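Probable secreted solute-binding lipoprotein (Streptomyces coelicolor, PDB 3I3V) probably binds a solute outside the cell, as the extracellular solute-binding component of a membrane transport system in the periplasmic-binding-protein family. Local coordinates at residues A107-D112 against V116-Y121; L178-Q183 against T280-Y285; I182-S187 against I209-H214; H193-G198 against L355-Y360. All coordinates share one frame; numbering follows the deposited sequence.

Interaction 1 comes first along the chain and closes before the others open, in the short turn between helix 103-108 and strand 122-131. Interactions 2 and 3 both start from the end of helix 172-182 and share Ile182 and Gln183; their centres lie about 11 Å apart. One packs that helix on strand 280-284, the other packs its exit turn on helix 203-217. Interaction 4 crosses both in chain order, setting helix 188-197 against the loop after strand 352-354. Interactions 2, 3 and 4 thus build one alpha/beta region. Interaction 1, about 20 Å from interaction 2 between centres, meets it through Trp109 NE1 and Tyr285 O, consistent with a junction between two lobes.

Interaction 1 of 4, residues A107-D112 against V116-Y121; sequences ADWTDD and VRAFPY
Trp109 lays its indole against Pro120, with Pro120 CG 3.3 Å from Trp109 CD1 and Pro120 CA over one face of the ring, displaced toward its rim. The benzo side of the ring meets a smaller neighbour, Ala118, whose CB lies 3.5 Å from Trp109 CZ3, while Arg117 CB comes up at the ring edge in its plane. A compact proline and a single methyl pack closely on so broad a ring. The backbones join through Arg117 N and Trp109 O, 3.0 Å apart, with an angle of 151° at the hydrogen. The same carbonyl receives a longer CA-H contact from Val116. Beyond it, the Arg117 chain runs out extended, and Asp111 CB lies over one face of the guanidinium, 3.4 Å from Arg117 NH2; the Asp111 carboxylate pairs instead with Arg115. Further out, a water accepts from Tyr121 N at 2.6 Å and weakly from Trp109 NE1. The contact closes the chain reversal after helix 103-108, where Thr110 and Val116 form a single beta bridge. Its chemistry implies an indole packed by apolar groups and held at its N-H by Tyr285 O, while Arg117 NE is buried with no partner in the model.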
loop_
_atom_site.group_PDB
_atom_site.type_symbol
_atom_site.label_atom_id
_atom_site.label_comp_id
_atom_site.label_asym_id
_atom_site.label_seq_id
_atom_site.Cartn_x
_atom_site.Cartn_y
_atom_site.Cartn_z
ATOM N N ALA C 107 -13.724 8.373 44.505
ATOM C CA ALA C 107 -13.571 9.579 45.301
ATOM C C ALA C 107 -13.576 9.249 46.790
ATOM O O ALA C 107 -12.717 9.713 47.549
ATOM C CB ALA C 107 -14.689 10.557 44.979
ATOM N N ASP C 108 -14.548 8.441 47.203
ATOM C CA ASP C 108 -14.671 8.061 48.605
ATOM C C ASP C 108 -13.482 7.243 49.108
ATOM O O ASP C 108 -13.259 7.150 50.322
ATOM C CB ASP C 108 -15.979 7.286 48.833
ATOM C CG ASP C 108 -17.222 8.174 48.735
ATOM O OD1 ASP C 108 -18.329 7.677 49.030
ATOM O OD2 ASP C 108 -17.097 9.358 48.359
ATOM N N TRP C 109 -12.723 6.653 48.186
ATOM C CA TRP C 109 -11.557 5.854 48.568
ATOM C C TRP C 109 -10.251 6.644 48.456
ATOM O O TRP C 109 -9.167 6.074 48.615
ATOM C CB TRP C 109 -11.438 4.586 47.710
ATOM C CG TRP C 109 -12.222 3.403 48.208
ATOM C CD1 TRP C 109 -13.457 2.998 47.783
ATOM C CD2 TRP C 109 -11.813 2.454 49.208
ATOM N NE1 TRP C 109 -13.837 1.858 48.446
ATOM C CE2 TRP C 109 -12.852 1.504 49.330
ATOM C CE3 TRP C 109 -10.675 2.318 50.015
ATOM C CZ2 TRP C 109 -12.783 0.423 50.222
ATOM C CZ3 TRP C 109 -10.605 1.237 50.905
ATOM C CH2 TRP C 109 -11.657 0.309 51.001
ATOM N N THR C 110 -10.364 7.945 48.178
ATOM C CA THR C 110 -9.209 8.841 48.045
ATOM C C THR C 110 -9.133 9.746 49.271
ATOM O O THR C 110 -10.143 10.316 49.680
ATOM C CB THR C 110 -9.337 9.746 46.806
ATOM O OG1 THR C 110 -9.505 8.939 45.632
ATOM C CG2 THR C 110 -8.096 10.617 46.653
ATOM N N ASP C 111 -7.940 9.880 49.851
ATOM C CA ASP C 111 -7.758 10.720 51.034
ATOM C C ASP C 111 -7.447 12.167 50.656
ATOM O O ASP C 111 -7.547 12.542 49.488
ATOM C CB ASP C 111 -6.638 10.173 51.935
ATOM C CG ASP C 111 -5.267 10.197 51.264
ATOM O OD1 ASP C 111 -5.067 10.998 50.325
ATOM O OD2 ASP C 111 -4.380 9.422 51.688
ATOM N N ASP C 112 -7.065 12.964 51.653
ATOM C CA ASP C 112 -6.739 14.376 51.454
ATOM C C ASP C 112 -5.543 14.621 50.539
ATOM O O ASP C 112 -5.519 15.611 49.808
ATOM C CB ASP C 112 -6.469 15.059 52.797
ATOM C CG ASP C 112 -7.698 15.130 53.673
ATOM O OD1 ASP C 112 -8.802 14.838 53.165
ATOM O OD2 ASP C 112 -7.566 15.487 54.867
ATOM N N VAL C 116 -5.007 7.014 46.830
ATOM C CA VAL C 116 -6.102 6.051 46.811
ATOM C C VAL C 116 -5.737 4.917 47.762
ATOM O O VAL C 116 -4.799 4.159 47.512
ATOM C CB VAL C 116 -6.336 5.494 45.405
ATOM C CG1 VAL C 116 -7.531 4.537 45.421
ATOM C CG2 VAL C 116 -6.592 6.647 44.439
ATOM N N ARG C 117 -6.475 4.814 48.861
ATOM C CA ARG C 117 -6.203 3.802 49.872
ATOM C C ARG C 117 -6.223 2.377 49.336
ATOM O O ARG C 117 -5.345 1.571 49.659
ATOM C CB ARG C 117 -7.209 3.921 51.010
ATOM C CG ARG C 117 -7.360 5.321 51.558
ATOM C CD ARG C 117 -8.499 5.357 52.549
ATOM N NE ARG C 117 -8.925 6.715 52.857
ATOM C CZ ARG C 117 -8.439 7.455 53.846
ATOM N NH1 ARG C 117 -7.493 6.969 54.640
ATOM N NH2 ARG C 117 -8.913 8.680 54.051
ATOM N N ALA C 118 -7.229 2.063 48.522
ATOM C CA ALA C 118 -7.350 0.717 47.974
ATOM C C ALA C 118 -8.144 0.648 46.681
ATOM O O ALA C 118 -8.700 1.639 46.229
ATOM C CB ALA C 118 -7.993 -0.196 49.016
ATOM N N PHE C 119 -8.169 -0.535 46.075
ATOM C CA PHE C 119 -8.945 -0.742 44.860
ATOM C C PHE C 119 -10.368 -1.003 45.345
ATOM O O PHE C 119 -10.610 -1.956 46.085
ATOM C CB PHE C 119 -8.444 -1.970 44.081
ATOM C CG PHE C 119 -7.172 -1.749 43.306
ATOM C CD1 PHE C 119 -5.936 -1.906 43.909
ATOM C CD2 PHE C 119 -7.217 -1.436 41.951
ATOM C CE1 PHE C 119 -4.760 -1.760 43.176
ATOM C CE2 PHE C 119 -6.043 -1.288 41.212
ATOM C CZ PHE C 119 -4.816 -1.451 41.825
ATOM N N PRO C 120 -11.323 -0.152 44.953
ATOM C CA PRO C 120 -12.695 -0.381 45.404
ATOM C C PRO C 120 -13.232 -1.678 44.800
ATOM O O PRO C 120 -12.777 -2.119 43.744
ATOM C CB PRO C 120 -13.440 0.850 44.884
ATOM C CG PRO C 120 -12.365 1.899 44.813
ATOM C CD PRO C 120 -11.227 1.110 44.210
ATOM N N TYR C 121 -14.187 -2.303 45.479
ATOM C CA TYR C 121 -14.758 -3.539 44.964
ATOM C C TYR C 121 -16.186 -3.741 45.435
ATOM O O TYR C 121 -17.095 -3.762 44.616
ATOM C CB TYR C 121 -13.878 -4.728 45.358
ATOM C CG TYR C 121 -13.978 -5.885 44.388
ATOM C CD1 TYR C 121 -13.791 -5.688 43.023
ATOM C CD2 TYR C 121 -14.252 -7.173 44.835
ATOM C CE1 TYR C 121 -13.875 -6.741 42.127
ATOM C CE2 TYR C 121 -14.339 -8.237 43.948
ATOM C CZ TYR C 121 -14.149 -8.013 42.592
ATOM O OH TYR C 121 -14.247 -9.056 41.700
HETATM O O HOH W 1 -14.912 -1.273 47.745
#

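Interaction 2 of 4, residues L178-Q183 against T280-Y285; sequences LAQIIQ and TVIRAY
Helix-on-sheet packing, the staple of an alpha/beta lobe, brings Gln180 of helix 172-182 onto Thr280 and Ile282 of strand 280-284. The glutamine chain is extended, with CG roughly anti to the backbone N (chi1 155°), and this length carries its amide across to the strand. There Gln180 NE2 donates to Thr280 OG1 over 3.1 Å, nearly straight at 171° and almost in the plane of the amide. The other amide atom, Gln180 OE1, lies against a hydrocarbon branch, 3.5 Å from Ile282 CG1, and the isoleucine side chain also rests near Gln180 CB. Helix and strand segments approach to 9.2 Å between axes and run at 123° to each other, a spacing that a glutamine can bridge while still buried. Strand 280-284 pairs antiparallel with strand 122-131 and parallel with strand 352-354, so Gln180 packs on a strand paired with both of these neighbours. Thr280 suits its place because its hydroxyl serves two partners: besides the glutamine amide it meets a water 2.7 Å from Thr280 OG1. That water donates to Gln180 O, also at 2.7 Å, tying the backbone of the helix's last turn to the same threonine. Trp268 packs on the side chain of Gln180, and Val354 on those of Thr280 and Ile282.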
loop_
_atom_site.group_PDB
_atom_site.type_symbol
_atom_site.label_atom_id
_atom_site.label_comp_id
_atom_site.label_asym_id
_atom_site.label_seq_id
_atom_site.Cartn_x
_atom_site.Cartn_y
_atom_site.Cartn_z
ATOM N N LEU C 178 -32.516 7.266 60.677
ATOM C CA LEU C 178 -32.656 8.609 61.248
ATOM C C LEU C 178 -31.680 9.553 60.560
ATOM O O LEU C 178 -32.017 10.689 60.225
ATOM C CB LEU C 178 -32.336 8.600 62.751
ATOM C CG LEU C 178 -32.846 9.716 63.685
ATOM C CD1 LEU C 178 -31.726 10.083 64.628
ATOM C CD2 LEU C 178 -33.327 10.953 62.925
ATOM N N ALA C 179 -30.459 9.072 60.359
ATOM C CA ALA C 179 -29.419 9.864 59.716
ATOM C C ALA C 179 -29.757 10.116 58.255
ATOM O O ALA C 179 -29.415 11.159 57.705
ATOM C CB ALA C 179 -28.064 9.152 59.835
ATOM N N GLN C 180 -30.427 9.164 57.618
ATOM C CA GLN C 180 -30.809 9.328 56.220
ATOM C C GLN C 180 -31.922 10.376 56.098
ATOM O O GLN C 180 -31.884 11.252 55.228
ATOM C CB GLN C 180 -31.275 7.986 55.638
ATOM C CG GLN C 180 -32.222 8.134 54.457
ATOM C CD GLN C 180 -32.456 6.841 53.714
ATOM O OE1 GLN C 180 -32.147 5.750 54.208
ATOM N NE2 GLN C 180 -33.023 6.955 52.518
ATOM N N ILE C 181 -32.916 10.282 56.979
ATOM C CA ILE C 181 -34.027 11.226 56.965
ATOM C C ILE C 181 -33.488 12.624 57.283
ATOM O O ILE C 181 -33.823 13.591 56.596
ATOM C CB ILE C 181 -35.133 10.799 57.977
ATOM C CG1 ILE C 181 -35.647 9.394 57.601
ATOM C CG2 ILE C 181 -36.298 11.790 57.947
ATOM C CD1 ILE C 181 -36.593 8.750 58.600
ATOM N N ILE C 182 -32.641 12.739 58.303
ATOM C CA ILE C 182 -32.077 14.046 58.631
ATOM C C ILE C 182 -31.336 14.579 57.400
ATOM O O ILE C 182 -31.259 15.780 57.177
ATOM C CB ILE C 182 -31.090 13.965 59.842
ATOM C CG1 ILE C 182 -31.874 13.792 61.146
ATOM C CG2 ILE C 182 -30.195 15.220 59.897
ATOM C CD1 ILE C 182 -30.996 13.652 62.369
ATOM N N GLN C 183 -30.807 13.678 56.586
ATOM C CA GLN C 183 -30.077 14.095 55.394
ATOM C C GLN C 183 -30.977 14.572 54.271
ATOM O O GLN C 183 -30.513 14.801 53.156
ATOM C CB GLN C 183 -29.179 12.965 54.883
ATOM C CG GLN C 183 -27.853 12.855 55.619
ATOM C CD GLN C 183 -27.049 11.652 55.173
ATOM O OE1 GLN C 183 -27.178 10.565 55.734
ATOM N NE2 GLN C 183 -26.223 11.837 54.146
ATOM N N THR C 280 -34.567 9.707 48.558
ATOM C CA THR C 280 -33.225 9.273 48.919
ATOM C C THR C 280 -33.019 7.812 49.284
ATOM O O THR C 280 -33.892 7.167 49.860
ATOM C CB THR C 280 -32.697 10.101 50.112
ATOM O OG1 THR C 280 -33.432 9.749 51.291
ATOM C CG2 THR C 280 -32.872 11.595 49.862
ATOM N N VAL C 281 -31.837 7.307 48.941
ATOM C CA VAL C 281 -31.438 5.947 49.276
ATOM C C VAL C 281 -29.971 6.034 49.703
ATOM O O VAL C 281 -29.214 6.840 49.170
ATOM C CB VAL C 281 -31.546 4.964 48.068
ATOM C CG1 VAL C 281 -32.933 5.038 47.452
ATOM C CG2 VAL C 281 -30.476 5.265 47.035
ATOM N N ILE C 282 -29.576 5.220 50.677
ATOM C CA ILE C 282 -28.192 5.205 51.145
ATOM C C ILE C 282 -27.319 4.365 50.216
ATOM O O ILE C 282 -27.721 3.293 49.777
ATOM C CB ILE C 282 -28.065 4.596 52.574
ATOM C CG1 ILE C 282 -28.675 5.533 53.609
ATOM C CG2 ILE C 282 -26.597 4.327 52.913
ATOM C CD1 ILE C 282 -28.606 4.989 55.034
ATOM N N ARG C 283 -26.132 4.870 49.908
ATOM C CA ARG C 283 -25.182 4.140 49.085
ATOM C C ARG C 283 -23.790 4.399 49.649
ATOM O O ARG C 283 -23.413 5.548 49.890
ATOM C CB ARG C 283 -25.246 4.579 47.614
ATOM C CG ARG C 283 -26.503 4.113 46.874
ATOM C CD ARG C 283 -26.460 4.438 45.376
ATOM N NE ARG C 283 -25.581 3.550 44.607
ATOM C CZ ARG C 283 -25.243 3.748 43.330
ATOM N NH1 ARG C 283 -25.704 4.805 42.673
ATOM N NH2 ARG C 283 -24.442 2.889 42.704
ATOM N N ALA C 284 -23.049 3.320 49.887
ATOM C CA ALA C 284 -21.688 3.394 50.409
ATOM C C ALA C 284 -20.840 2.537 49.469
ATOM O O ALA C 284 -21.291 1.485 49.004
ATOM C CB ALA C 284 -21.636 2.845 51.834
ATOM N N TYR C 285 -19.623 2.987 49.181
ATOM C CA TYR C 285 -18.745 2.263 48.275
ATOM C C TYR C 285 -17.467 1.831 48.970
ATOM O O TYR C 285 -16.486 1.490 48.308
ATOM C CB TYR C 285 -18.383 3.155 47.091
ATOM C CG TYR C 285 -19.578 3.699 46.342
ATOM C CD1 TYR C 285 -20.317 2.887 45.480
ATOM C CD2 TYR C 285 -19.993 5.016 46.524
ATOM C CE1 TYR C 285 -21.446 3.372 44.817
ATOM C CE2 TYR C 285 -21.118 5.512 45.867
ATOM C CZ TYR C 285 -21.842 4.681 45.018
ATOM O OH TYR C 285 -22.981 5.156 44.409
HETATM O O HOH W 2 -33.633 11.582 53.208
#

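Interaction 3 of 4, residues I182-S187 against I209-H214; sequences IQTFLS and IEYFAH
Thr184 OG1, bonded to the backbone oxygen of Ile181, also faces the edge of the Tyr211 ring, near the ring plane and 3.5 Å from Tyr211 CD2. The 3-10 turn at the exit of helix 172-182, leading on to helix 188-197, packs here on helix 203-217. Threonine fits because its hydroxyl can fold back to the preceding turn, lying beside its own backbone N at chi1 -61°, while its methyl stays available for packing. That methyl, Thr184 CG2, sits 4.2 Å above the plane of the Phe185 ring, over its centre. The phenyl in turn presents an edge to helix 203-217: Phe185 CE2 lies 3.8 Å from Tyr211 CB, and the side chains, rather than the ring planes, cross at about a right angle. An aromatic residue suits this position because its broad ring can reach the neighbouring helix with its rim while a face rests on the threonine methyl. Tyr211 reaches the turn with CG anti to its backbone N (chi1 -179°), and its ring also packs on Ile181, while its hydroxyl makes a weak bond to Pro269 O. Toward helix 383-392, two branched aliphatics, suited to an oily seam, lie side by side and point the same way: Ile182 CD1 rests 3.7 Å from Ile209 CG1.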
loop_
_atom_site.group_PDB
_atom_site.type_symbol
_atom_site.label_atom_id
_atom_site.label_comp_id
_atom_site.label_asym_id
_atom_site.label_seq_id
_atom_site.Cartn_x
_atom_site.Cartn_y
_atom_site.Cartn_z
ATOM N N ILE C 182 -32.641 12.739 58.303
ATOM C CA ILE C 182 -32.077 14.046 58.631
ATOM C C ILE C 182 -31.336 14.579 57.400
ATOM O O ILE C 182 -31.259 15.780 57.177
ATOM C CB ILE C 182 -31.090 13.965 59.842
ATOM C CG1 ILE C 182 -31.874 13.792 61.146
ATOM C CG2 ILE C 182 -30.195 15.220 59.897
ATOM C CD1 ILE C 182 -30.996 13.652 62.369
ATOM N N GLN C 183 -30.807 13.678 56.586
ATOM C CA GLN C 183 -30.077 14.095 55.394
ATOM C C GLN C 183 -30.977 14.572 54.271
ATOM O O GLN C 183 -30.513 14.801 53.156
ATOM C CB GLN C 183 -29.179 12.965 54.883
ATOM C CG GLN C 183 -27.853 12.855 55.619
ATOM C CD GLN C 183 -27.049 11.652 55.173
ATOM O OE1 GLN C 183 -27.178 10.565 55.734
ATOM N NE2 GLN C 183 -26.223 11.837 54.146
ATOM N N THR C 184 -32.266 14.714 54.552
ATOM C CA THR C 184 -33.180 15.198 53.531
ATOM C C THR C 184 -32.758 16.625 53.171
ATOM O O THR C 184 -32.950 17.073 52.043
ATOM C CB THR C 184 -34.634 15.218 54.046
ATOM O OG1 THR C 184 -35.037 13.886 54.400
ATOM C CG2 THR C 184 -35.578 15.765 52.965
ATOM N N PHE C 185 -32.161 17.317 54.143
ATOM C CA PHE C 185 -31.715 18.700 53.981
ATOM C C PHE C 185 -30.203 18.877 54.133
ATOM O O PHE C 185 -29.742 19.903 54.626
ATOM C CB PHE C 185 -32.415 19.589 55.009
ATOM C CG PHE C 185 -33.918 19.586 54.900
ATOM C CD1 PHE C 185 -34.562 20.299 53.890
ATOM C CD2 PHE C 185 -34.691 18.880 55.816
ATOM C CE1 PHE C 185 -35.956 20.308 53.798
ATOM C CE2 PHE C 185 -36.080 18.880 55.731
ATOM C CZ PHE C 185 -36.715 19.597 54.721
ATOM N N LEU C 186 -29.433 17.885 53.707
ATOM C CA LEU C 186 -27.982 17.955 53.817
ATOM C C LEU C 186 -27.304 17.342 52.596
ATOM O O LEU C 186 -27.622 16.219 52.200
ATOM C CB LEU C 186 -27.516 17.217 55.079
ATOM C CG LEU C 186 -27.797 17.849 56.448
ATOM C CD1 LEU C 186 -27.598 16.834 57.551
ATOM C CD2 LEU C 186 -26.879 19.024 56.649
ATOM N N SER C 187 -26.377 18.082 51.991
ATOM C CA SER C 187 -25.660 17.567 50.836
ATOM C C SER C 187 -24.629 16.583 51.365
ATOM O O SER C 187 -24.448 16.458 52.574
ATOM C CB SER C 187 -24.951 18.692 50.091
ATOM O OG SER C 187 -23.956 19.281 50.908
ATOM N N ILE C 209 -34.173 17.294 61.324
ATOM C CA ILE C 209 -34.640 16.806 62.616
ATOM C C ILE C 209 -36.111 17.174 62.793
ATOM O O ILE C 209 -36.852 16.450 63.453
ATOM C CB ILE C 209 -33.807 17.389 63.782
ATOM C CG1 ILE C 209 -32.377 16.836 63.730
ATOM C CG2 ILE C 209 -34.461 17.044 65.098
ATOM C CD1 ILE C 209 -31.498 17.253 64.900
ATOM N N GLU C 210 -36.528 18.296 62.202
ATOM C CA GLU C 210 -37.928 18.716 62.285
ATOM C C GLU C 210 -38.719 17.730 61.441
ATOM O O GLU C 210 -39.701 17.143 61.892
ATOM C CB GLU C 210 -38.146 20.116 61.694
ATOM C CG GLU C 210 -37.539 21.287 62.450
ATOM C CD GLU C 210 -37.867 22.631 61.786
ATOM O OE1 GLU C 210 -37.316 23.664 62.228
ATOM O OE2 GLU C 210 -38.680 22.652 60.826
ATOM N N TYR C 211 -38.272 17.559 60.202
ATOM C CA TYR C 211 -38.932 16.653 59.285
ATOM C C TYR C 211 -39.100 15.302 59.965
ATOM O O TYR C 211 -40.202 14.764 60.029
ATOM C CB TYR C 211 -38.117 16.527 57.993
ATOM C CG TYR C 211 -38.746 15.607 56.971
ATOM C CD1 TYR C 211 -40.136 15.586 56.785
ATOM C CD2 TYR C 211 -37.957 14.760 56.180
ATOM C CE1 TYR C 211 -40.723 14.745 55.837
ATOM C CE2 TYR C 211 -38.532 13.920 55.231
ATOM C CZ TYR C 211 -39.914 13.917 55.066
ATOM O OH TYR C 211 -40.484 13.078 54.140
ATOM N N PHE C 212 -38.008 14.765 60.495
ATOM C CA PHE C 212 -38.063 13.479 61.176
ATOM C C PHE C 212 -39.102 13.463 62.286
ATOM O O PHE C 212 -39.901 12.537 62.380
ATOM C CB PHE C 212 -36.709 13.129 61.787
ATOM C CG PHE C 212 -36.735 11.884 62.620
ATOM C CD1 PHE C 212 -36.661 10.633 62.023
ATOM C CD2 PHE C 212 -36.878 11.965 64.003
ATOM C CE1 PHE C 212 -36.727 9.474 62.787
ATOM C CE2 PHE C 212 -36.947 10.813 64.779
ATOM C CZ PHE C 212 -36.871 9.560 64.169
ATOM N N ALA C 213 -39.067 14.485 63.138
ATOM C CA ALA C 213 -39.993 14.594 64.265
ATOM C C ALA C 213 -41.440 14.664 63.807
ATOM O O ALA C 213 -42.337 14.144 64.475
ATOM C CB ALA C 213 -39.652 15.817 65.108
ATOM N N HIS C 214 -41.664 15.316 62.672
ATOM C CA HIS C 214 -43.005 15.443 62.116
ATOM C C HIS C 214 -43.479 14.038 61.714
ATOM O O HIS C 214 -44.512 13.569 62.187
ATOM C CB HIS C 214 -42.967 16.395 60.911
ATOM C CG HIS C 214 -44.317 16.737 60.351
ATOM N ND1 HIS C 214 -45.399 17.057 61.145
ATOM C CD2 HIS C 214 -44.746 16.848 59.071
ATOM C CE1 HIS C 214 -46.434 17.348 60.380
ATOM N NE2 HIS C 214 -46.064 17.229 59.116
#

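Interaction 4 of 4, residues H193-G198 against L355-Y360; sequences HVYSTG and LLPDVY
A chi1 of -74° places the ring of Tyr195 on the backbone-N side of its CA, from where it stands beside Pro357, and a chi1 of -81° likewise brings Ser196 OG beside Tyr360 CB. Pro357 CG lies 4.1 Å from the centroid of the Tyr195 ring and only 8° off its normal, a CH-pi contact over the middle of the face. Pro357 CB is 3.9 Å from Tyr195 CD1. Proline suits the spot twice over: its compact ring offers C-H groups to the aromatic face, and its restricted phi favours the turn closed by Tyr360 N on Pro357 O at 2.8 Å. The contact sets the last turn of helix 188-197 against the loop linking strand 352-354 to helix 363-377, while Ala179 of helix 172-182 touches both Tyr195 and Pro357. Ser196 OG approaches Tyr360 CB to 3.4 Å but is hydrogen-bonded to Arg192 O. On the backbone, Ser196 CA directs its hydrogen at Tyr360 O over 3.5 Å. Tyr195 O and Tyr360 O lie 3.5 Å apart and, both being acceptors, are not hydrogen-bonded to each other; Tyr394 OH bonds the first. At the helix end His193 O takes hydrogens from Thr197 OG1, at 2.7 Å, and Thr197 N, arriving from opposite faces of its plane.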
loop_
_atom_site.group_PDB
_atom_site.type_symbol
_atom_site.label_atom_id
_atom_site.label_comp_id
_atom_site.label_asym_id
_atom_site.label_seq_id
_atom_site.Cartn_x
_atom_site.Cartn_y
_atom_site.Cartn_z
ATOM N N HIS C 193 -19.681 16.742 57.475
ATOM C CA HIS C 193 -19.333 17.605 58.602
ATOM C C HIS C 193 -20.207 17.305 59.821
ATOM O O HIS C 193 -19.703 17.195 60.941
ATOM C CB HIS C 193 -19.485 19.086 58.214
ATOM C CG HIS C 193 -19.500 20.019 59.390
ATOM N ND1 HIS C 193 -18.442 20.133 60.265
ATOM C CD2 HIS C 193 -20.463 20.850 59.855
ATOM C CE1 HIS C 193 -18.753 20.993 61.220
ATOM N NE2 HIS C 193 -19.974 21.441 60.996
ATOM N N VAL C 194 -21.515 17.175 59.598
ATOM C CA VAL C 194 -22.443 16.893 60.690
ATOM C C VAL C 194 -22.055 15.641 61.474
ATOM O O VAL C 194 -21.885 15.703 62.688
ATOM C CB VAL C 194 -23.900 16.730 60.175
ATOM C CG1 VAL C 194 -24.832 16.396 61.324
ATOM C CG2 VAL C 194 -24.355 18.005 59.509
ATOM N N TYR C 195 -21.895 14.512 60.790
ATOM C CA TYR C 195 -21.557 13.266 61.473
ATOM C C TYR C 195 -20.115 13.099 61.907
ATOM O O TYR C 195 -19.807 12.177 62.652
ATOM C CB TYR C 195 -22.005 12.072 60.625
ATOM C CG TYR C 195 -23.495 11.928 60.677
ATOM C CD1 TYR C 195 -24.107 11.284 61.753
ATOM C CD2 TYR C 195 -24.309 12.569 59.739
ATOM C CE1 TYR C 195 -25.485 11.293 61.902
ATOM C CE2 TYR C 195 -25.688 12.587 59.883
ATOM C CZ TYR C 195 -26.265 11.951 60.971
ATOM O OH TYR C 195 -27.617 12.005 61.152
ATOM N N SER C 196 -19.235 13.988 61.451
ATOM C CA SER C 196 -17.827 13.926 61.851
ATOM C C SER C 196 -17.583 14.713 63.139
ATOM O O SER C 196 -16.840 14.269 64.019
ATOM C CB SER C 196 -16.918 14.494 60.753
ATOM O OG SER C 196 -16.675 13.537 59.738
ATOM N N THR C 197 -18.229 15.873 63.239
ATOM C CA THR C 197 -18.076 16.777 64.383
ATOM C C THR C 197 -19.205 16.713 65.415
ATOM O O THR C 197 -19.056 17.200 66.539
ATOM C CB THR C 197 -17.973 18.227 63.893
ATOM O OG1 THR C 197 -19.205 18.597 63.252
ATOM C CG2 THR C 197 -16.836 18.368 62.886
ATOM N N GLY C 198 -20.335 16.128 65.022
ATOM C CA GLY C 198 -21.474 16.027 65.915
ATOM C C GLY C 198 -22.166 17.370 66.062
ATOM O O GLY C 198 -22.703 17.688 67.120
ATOM N N LEU C 355 -25.535 9.824 52.275
ATOM C CA LEU C 355 -24.402 9.117 52.825
ATOM C C LEU C 355 -24.594 8.175 54.014
ATOM O O LEU C 355 -25.559 8.284 54.781
ATOM C CB LEU C 355 -23.303 10.156 53.096
ATOM C CG LEU C 355 -22.524 10.320 54.389
ATOM C CD1 LEU C 355 -21.498 11.420 54.181
ATOM C CD2 LEU C 355 -23.457 10.693 55.530
ATOM N N LEU C 356 -23.677 7.212 54.111
ATOM C CA LEU C 356 -23.645 6.245 55.201
ATOM C C LEU C 356 -22.644 6.840 56.199
ATOM O O LEU C 356 -21.449 6.884 55.935
ATOM C CB LEU C 356 -23.140 4.886 54.716
ATOM C CG LEU C 356 -22.935 3.895 55.875
ATOM C CD1 LEU C 356 -24.263 3.658 56.555
ATOM C CD2 LEU C 356 -22.348 2.580 55.379
ATOM N N PRO C 357 -23.124 7.294 57.364
ATOM C CA PRO C 357 -22.295 7.907 58.411
ATOM C C PRO C 357 -21.108 7.115 58.972
ATOM O O PRO C 357 -20.097 7.700 59.346
ATOM C CB PRO C 357 -23.313 8.243 59.501
ATOM C CG PRO C 357 -24.610 8.383 58.740
ATOM C CD PRO C 357 -24.528 7.226 57.795
ATOM N N ASP C 358 -21.245 5.796 59.027
ATOM C CA ASP C 358 -20.231 4.905 59.590
ATOM C C ASP C 358 -18.762 5.321 59.553
ATOM O O ASP C 358 -18.123 5.449 60.595
ATOM C CB ASP C 358 -20.384 3.527 58.968
ATOM C CG ASP C 358 -21.689 2.874 59.351
ATOM O OD1 ASP C 358 -22.681 3.608 59.512
ATOM O OD2 ASP C 358 -21.727 1.637 59.484
ATOM N N VAL C 359 -18.227 5.523 58.358
ATOM C CA VAL C 359 -16.825 5.887 58.202
ATOM C C VAL C 359 -16.433 7.180 58.902
ATOM O O VAL C 359 -15.296 7.322 59.336
ATOM C CB VAL C 359 -16.450 6.051 56.707
ATOM C CG1 VAL C 359 -15.020 5.573 56.478
ATOM C CG2 VAL C 359 -17.442 5.303 55.827
ATOM N N TYR C 360 -17.372 8.116 59.013
ATOM C CA TYR C 360 -17.088 9.421 59.606
ATOM C C TYR C 360 -17.373 9.595 61.092
ATOM O O TYR C 360 -16.880 10.538 61.711
ATOM C CB TYR C 360 -17.835 10.508 58.830
ATOM C CG TYR C 360 -17.797 10.316 57.330
ATOM C CD1 TYR C 360 -18.754 9.532 56.687
ATOM C CD2 TYR C 360 -16.782 10.886 56.559
ATOM C CE1 TYR C 360 -18.706 9.317 55.306
ATOM C CE2 TYR C 360 -16.719 10.678 55.179
ATOM C CZ TYR C 360 -17.686 9.891 54.558
ATOM O OH TYR C 360 -17.626 9.687 53.193
#